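Local coordinates for protein 11R-lipoxygenase (Gersemia fruticosa, PDB 3VF1) that is probably a calcium-regulated, iron-dependent lipoxygenase that adds molecular oxygen to a lipid substrate, at residues I270-N284 / T296-T309. Numbering follows the deposited sequence.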
loop_
_atom_site.group_PDB
_atom_site.type_symbol
_atom_site.label_atom_id
_atom_site.label_comp_id
_atom_site.label_asym_id
_atom_site.label_seq_id
_atom_site.Cartn_x
_atom_site.Cartn_y
_atom_site.Cartn_z
ATOM N N ILE A 270 -6.345 18.760 0.058
ATOM C CA ILE A 270 -6.629 20.050 -0.560
ATOM C C ILE A 270 -7.752 19.940 -1.587
ATOM O O ILE A 270 -7.859 18.943 -2.299
ATOM C CB ILE A 270 -5.380 20.648 -1.233
ATOM C CG1 ILE A 270 -5.648 22.096 -1.648
ATOM C CG2 ILE A 270 -4.966 19.812 -2.437
ATOM C CD1 ILE A 270 -4.392 22.878 -1.977
ATOM N N ARG A 271 -8.590 20.970 -1.655
ATOM C CA ARG A 271 -9.689 20.995 -2.613
ATOM C C ARG A 271 -10.132 22.421 -2.913
ATOM O O ARG A 271 -9.928 23.327 -2.107
ATOM C CB ARG A 271 -10.877 20.194 -2.081
ATOM C CG ARG A 271 -11.563 20.814 -0.879
ATOM C CD ARG A 271 -12.694 19.932 -0.395
ATOM N NE ARG A 271 -13.639 19.646 -1.471
ATOM C CZ ARG A 271 -14.388 18.549 -1.550
ATOM N NH1 ARG A 271 -14.314 17.609 -0.615
ATOM N NH2 ARG A 271 -15.214 18.388 -2.575
ATOM N N ARG A 272 -10.740 22.613 -4.080
ATOM C CA ARG A 272 -11.238 23.925 -4.470
ATOM C C ARG A 272 -12.262 24.428 -3.461
ATOM O O ARG A 272 -13.061 23.656 -2.936
ATOM C CB ARG A 272 -11.858 23.875 -5.866
ATOM C CG ARG A 272 -12.558 25.164 -6.267
ATOM C CD ARG A 272 -13.099 25.103 -7.688
ATOM N NE ARG A 272 -13.876 26.296 -8.015
ATOM C CZ ARG A 272 -14.346 26.583 -9.225
ATOM N NH1 ARG A 272 -14.120 25.765 -10.246
ATOM N NH2 ARG A 272 -15.042 27.697 -9.418
ATOM N N CYS A 273 -12.227 25.730 -3.194
ATOM C CA CYS A 273 -13.133 26.348 -2.236
ATOM C C CYS A 273 -13.903 27.481 -2.898
ATOM O O CYS A 273 -13.338 28.529 -3.210
ATOM C CB CYS A 273 -12.352 26.881 -1.035
ATOM S SG CYS A 273 -13.377 27.654 0.236
ATOM N N ASP A 274 -15.197 27.261 -3.112
ATOM C CA ASP A 274 -16.048 28.256 -3.756
ATOM C C ASP A 274 -16.686 29.190 -2.732
ATOM O O ASP A 274 -17.184 30.259 -3.082
ATOM C CB ASP A 274 -17.128 27.564 -4.585
ATOM C CG ASP A 274 -16.564 26.863 -5.808
ATOM O OD1 ASP A 274 -15.695 27.459 -6.482
ATOM O OD2 ASP A 274 -16.984 25.719 -6.091
ATOM N N LYS A 275 -16.668 28.781 -1.468
ATOM C CA LYS A 275 -17.162 29.622 -0.386
ATOM C C LYS A 275 -16.541 29.207 0.940
ATOM O O LYS A 275 -16.534 28.026 1.289
ATOM C CB LYS A 275 -18.685 29.540 -0.283
ATOM C CG LYS A 275 -19.264 30.498 0.744
ATOM C CD LYS A 275 -20.708 30.181 1.075
ATOM C CE LYS A 275 -21.253 31.156 2.107
ATOM N NZ LYS A 275 -22.581 30.733 2.628
ATOM N N LEU A 276 -16.029 30.187 1.677
ATOM C CA LEU A 276 -15.394 29.931 2.964
ATOM C C LEU A 276 -16.369 29.316 3.957
ATOM O O LEU A 276 -17.541 29.684 3.988
ATOM C CB LEU A 276 -14.851 31.232 3.553
ATOM C CG LEU A 276 -13.696 31.891 2.807
ATOM C CD1 LEU A 276 -13.407 33.255 3.410
ATOM C CD2 LEU A 276 -12.460 31.005 2.851
ATOM N N PRO A 277 -15.885 28.371 4.776
ATOM C CA PRO A 277 -16.686 27.912 5.914
ATOM C C PRO A 277 -16.995 29.081 6.841
ATOM O O PRO A 277 -16.150 29.961 7.005
ATOM C CB PRO A 277 -15.767 26.905 6.612
ATOM C CG PRO A 277 -14.816 26.455 5.560
ATOM C CD PRO A 277 -14.618 27.629 4.650
ATOM N N GLU A 278 -18.182 29.093 7.434
ATOM C CA GLU A 278 -18.582 30.188 8.311
ATOM C C GLU A 278 -17.617 30.358 9.486
ATOM O O GLU A 278 -17.482 31.452 10.033
ATOM C CB GLU A 278 -20.002 29.964 8.831
ATOM C CG GLU A 278 -20.170 28.710 9.676
ATOM C CD GLU A 278 -21.618 28.458 10.053
ATOM O OE1 GLU A 278 -21.885 27.472 10.774
ATOM O OE2 GLU A 278 -22.490 29.246 9.627
ATOM N N ASN A 279 -16.943 29.276 9.862
ATOM C CA ASN A 279 -16.012 29.304 10.986
ATOM C C ASN A 279 -14.578 29.635 10.568
ATOM O O ASN A 279 -13.638 29.428 11.336
ATOM C CB ASN A 279 -16.035 27.966 11.728
ATOM C CG ASN A 279 -15.688 26.794 10.831
ATOM O OD1 ASN A 279 -16.166 26.702 9.701
ATOM N ND2 ASN A 279 -14.849 25.892 11.329
ATOM N N PHE A 280 -14.415 30.146 9.351
ATOM C CA PHE A 280 -13.100 30.521 8.842
ATOM C C PHE A 280 -13.202 31.905 8.207
ATOM O O PHE A 280 -13.080 32.047 6.991
ATOM C CB PHE A 280 -12.629 29.495 7.810
ATOM C CG PHE A 280 -11.163 29.583 7.468
ATOM C CD1 PHE A 280 -10.278 30.297 8.258
ATOM C CD2 PHE A 280 -10.671 28.943 6.340
ATOM C CE1 PHE A 280 -8.934 30.366 7.930
ATOM C CE2 PHE A 280 -9.333 29.011 6.011
ATOM C CZ PHE A 280 -8.464 29.722 6.807
ATOM N N PRO A 281 -13.431 32.933 9.037
ATOM C CA PRO A 281 -13.741 34.292 8.578
ATOM C C PRO A 281 -12.535 35.050 8.019
ATOM O O PRO A 281 -12.102 36.038 8.611
ATOM C CB PRO A 281 -14.254 34.970 9.851
ATOM C CG PRO A 281 -13.519 34.286 10.948
ATOM C CD PRO A 281 -13.368 32.852 10.508
ATOM N N VAL A 282 -12.010 34.592 6.888
ATOM C CA VAL A 282 -10.911 35.282 6.222
ATOM C C VAL A 282 -11.440 36.491 5.464
ATOM O O VAL A 282 -12.286 36.360 4.584
ATOM C CB VAL A 282 -10.179 34.355 5.232
ATOM C CG1 VAL A 282 -9.139 35.135 4.438
ATOM C CG2 VAL A 282 -9.531 33.191 5.969
ATOM N N LYS A 283 -10.934 37.670 5.810
ATOM C CA LYS A 283 -11.368 38.905 5.168
ATOM C C LYS A 283 -10.372 39.343 4.103
ATOM O O LYS A 283 -9.172 39.095 4.217
ATOM C CB LYS A 283 -11.558 40.013 6.209
ATOM C CG LYS A 283 -12.526 39.647 7.325
ATOM C CD LYS A 283 -13.859 39.175 6.763
ATOM C CE LYS A 283 -14.806 38.727 7.862
ATOM N NZ LYS A 283 -16.073 38.178 7.299
ATOM N N ASN A 284 -10.885 39.999 3.069
ATOM C CA ASN A 284 -10.069 40.433 1.944
ATOM C C ASN A 284 -8.869 41.267 2.384
ATOM O O ASN A 284 -7.780 41.139 1.824
ATOM C CB ASN A 284 -10.928 41.224 0.955
ATOM C CG ASN A 284 -10.155 41.661 -0.272
ATOM O OD1 ASN A 284 -9.760 40.838 -1.097
ATOM N ND2 ASN A 284 -9.948 42.967 -0.408
ATOM N N THR A 296 -9.920 40.515 -5.673
ATOM C CA THR A 296 -10.331 40.433 -4.281
ATOM C C THR A 296 -10.523 38.964 -3.938
ATOM O O THR A 296 -10.636 38.126 -4.831
ATOM C CB THR A 296 -11.650 41.187 -4.037
ATOM O OG1 THR A 296 -12.675 40.652 -4.883
ATOM C CG2 THR A 296 -11.482 42.671 -4.328
ATOM N N LEU A 297 -10.556 38.654 -2.648
ATOM C CA LEU A 297 -10.768 37.283 -2.206
ATOM C C LEU A 297 -12.024 36.709 -2.855
ATOM O O LEU A 297 -12.047 35.550 -3.268
ATOM C CB LEU A 297 -10.898 37.230 -0.685
ATOM C CG LEU A 297 -11.083 35.838 -0.082
ATOM C CD1 LEU A 297 -9.969 34.907 -0.530
ATOM C CD2 LEU A 297 -11.137 35.924 1.433
ATOM N N GLU A 298 -13.059 37.538 -2.956
ATOM C CA GLU A 298 -14.340 37.109 -3.507
ATOM C C GLU A 298 -14.205 36.754 -4.985
ATOM O O GLU A 298 -14.716 35.730 -5.433
ATOM C CB GLU A 298 -15.399 38.203 -3.330
ATOM C CG GLU A 298 -15.810 38.457 -1.880
ATOM C CD GLU A 298 -14.763 39.228 -1.087
ATOM O OE1 GLU A 298 -13.782 39.713 -1.693
ATOM O OE2 GLU A 298 -14.924 39.348 0.146
ATOM N N LYS A 299 -13.513 37.604 -5.736
ATOM C CA LYS A 299 -13.319 37.381 -7.164
ATOM C C LYS A 299 -12.477 36.132 -7.403
ATOM O O LYS A 299 -12.740 35.360 -8.322
ATOM C CB LYS A 299 -12.643 38.594 -7.805
ATOM C CG LYS A 299 -12.435 38.471 -9.307
ATOM C CD LYS A 299 -11.798 39.725 -9.885
ATOM C CE LYS A 299 -11.532 39.577 -11.375
ATOM N NZ LYS A 299 -10.890 40.788 -11.961
ATOM N N ALA A 300 -11.461 35.943 -6.570
ATOM C CA ALA A 300 -10.583 34.785 -6.686
ATOM C C ALA A 300 -11.370 33.486 -6.550
ATOM O O ALA A 300 -11.119 32.526 -7.273
ATOM C CB ALA A 300 -9.485 34.849 -5.636
ATOM N N MET A 301 -12.321 33.458 -5.623
ATOM C CA MET A 301 -13.126 32.261 -5.396
ATOM C C MET A 301 -14.057 31.984 -6.572
ATOM O O MET A 301 -14.195 30.838 -6.999
ATOM C CB MET A 301 -13.931 32.386 -4.100
ATOM C CG MET A 301 -13.107 32.139 -2.845
ATOM S SD MET A 301 -14.110 31.904 -1.366
ATOM C CE MET A 301 -14.780 33.555 -1.151
ATOM N N LYS A 302 -14.692 33.030 -7.092
ATOM C CA LYS A 302 -15.563 32.888 -8.255
ATOM C C LYS A 302 -14.829 32.231 -9.418
ATOM O O LYS A 302 -15.418 31.453 -10.170
ATOM C CB LYS A 302 -16.103 34.250 -8.704
ATOM C CG LYS A 302 -17.459 34.618 -8.122
ATOM C CD LYS A 302 -17.344 35.126 -6.697
ATOM C CE LYS A 302 -18.697 35.556 -6.154
ATOM N NZ LYS A 302 -18.584 36.230 -4.830
ATOM N N GLU A 303 -13.543 32.543 -9.564
ATOM C CA GLU A 303 -12.765 32.054 -10.699
ATOM C C GLU A 303 -12.036 30.745 -10.397
ATOM O O GLU A 303 -11.286 30.242 -11.231
ATOM C CB GLU A 303 -11.765 33.121 -11.153
ATOM C CG GLU A 303 -12.417 34.408 -11.635
ATOM C CD GLU A 303 -11.455 35.304 -12.392
ATOM O OE1 GLU A 303 -10.295 34.890 -12.600
ATOM O OE2 GLU A 303 -11.860 36.421 -12.782
ATOM N N GLY A 304 -12.254 30.199 -9.206
ATOM C CA GLY A 304 -11.678 28.917 -8.843
ATOM C C GLY A 304 -10.180 28.968 -8.616
ATOM O O GLY A 304 -9.459 28.049 -9.006
ATOM N N LEU A 305 -9.712 30.040 -7.982
ATOM C CA LEU A 305 -8.291 30.206 -7.695
ATOM C C LEU A 305 -8.000 29.970 -6.216
ATOM O O LEU A 305 -6.856 30.062 -5.782
ATOM C CB LEU A 305 -7.833 31.611 -8.087
ATOM C CG LEU A 305 -8.112 32.036 -9.528
ATOM C CD1 LEU A 305 -7.678 33.478 -9.748
ATOM C CD2 LEU A 305 -7.413 31.111 -10.509
ATOM N N ILE A 306 -9.038 29.663 -5.446
ATOM C CA ILE A 306 -8.895 29.502 -4.003
ATOM C C ILE A 306 -9.123 28.054 -3.589
ATOM O O ILE A 306 -10.166 27.475 -3.881
ATOM C CB ILE A 306 -9.890 30.396 -3.243
ATOM C CG1 ILE A 306 -9.616 31.873 -3.541
ATOM C CG2 ILE A 306 -9.808 30.132 -1.746
ATOM C CD1 ILE A 306 -8.336 32.399 -2.927
ATOM N N PHE A 307 -8.142 27.481 -2.901
ATOM C CA PHE A 307 -8.230 26.107 -2.426
ATOM C C PHE A 307 -8.045 26.068 -0.916
ATOM O O PHE A 307 -7.508 27.005 -0.329
ATOM C CB PHE A 307 -7.179 25.243 -3.122
ATOM C CG PHE A 307 -7.339 25.193 -4.615
ATOM C CD1 PHE A 307 -6.987 26.280 -5.397
ATOM C CD2 PHE A 307 -7.846 24.063 -5.235
ATOM C CE1 PHE A 307 -7.139 26.241 -6.770
ATOM C CE2 PHE A 307 -7.996 24.019 -6.606
ATOM C CZ PHE A 307 -7.642 25.110 -7.374
ATOM N N ILE A 308 -8.490 24.983 -0.290
ATOM C CA ILE A 308 -8.508 24.899 1.164
ATOM C C ILE A 308 -8.151 23.506 1.674
ATOM O O ILE A 308 -8.466 22.503 1.040
ATOM C CB ILE A 308 -9.898 25.280 1.708
ATOM C CG1 ILE A 308 -9.896 25.305 3.239
ATOM C CG2 ILE A 308 -10.951 24.311 1.193
ATOM C CD1 ILE A 308 -11.173 25.862 3.840
ATOM N N THR A 309 -7.490 23.459 2.827
ATOM C CA THR A 309 -7.209 22.204 3.515
ATOM C C THR A 309 -7.811 22.249 4.915
ATOM O O THR A 309 -7.261 22.886 5.814
ATOM C CB THR A 309 -5.694 21.938 3.634
ATOM O OG1 THR A 309 -5.065 23.014 4.338
ATOM C CG2 THR A 309 -5.057 21.797 2.259
HETATM O O HOH W 1 -12.322 28.988 -5.701
#
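The edge of a small antiparallel sheet in the lipoxygenase domain is formed here, where strand 271-272 pairs with strand 306-310. R271 and I308 make a hydrogen-bonded pair: R271 N donates to I308 O (3.1 Å), and I308 N returns a bond to R271 O (2.8 Å). C273 N extends the ladder to I306 O at 2.8 Å. I308 CD1 reaches P277 CD and the edge of the F280 ring. A water is bound between C273 O and M301 O.

The R272 side chain runs out extended, with CG anti to the backbone N (chi1 173°). G304, whose positive phi closes helix 297-302 in a Schellman motif, lies with its CA against one face of the guanidinium. R272 NE also forms a salt bridge with D274 OD1 (2.6 Å). NE meets the syn side of the carboxylate, while OD1 sits 29° out of the guanidinium plane. With an alanine here, the D274 carboxylate would probably lose this mate, and G304 CA the flat group lying against it.

At the other helix end, N284 OD1 accepts from L297 N at 2.8 Å, while T296, at the N-cap, accepts from K299 N through OG1. Between these ends, L276 CD1 meets L297 CD2 tip to tip (4.0 Å). The V282 side chain crosses that of L297 at about a right angle, CG1 3.7 Å from CD2. M301 crosses L276 in the same way, its SD 4.2 Å from L276 CG. A direct hydrogen bond thus ties the start of the helix to the loop; at its end a water and the R272 guanidinium do the joining, with apolar side chains between.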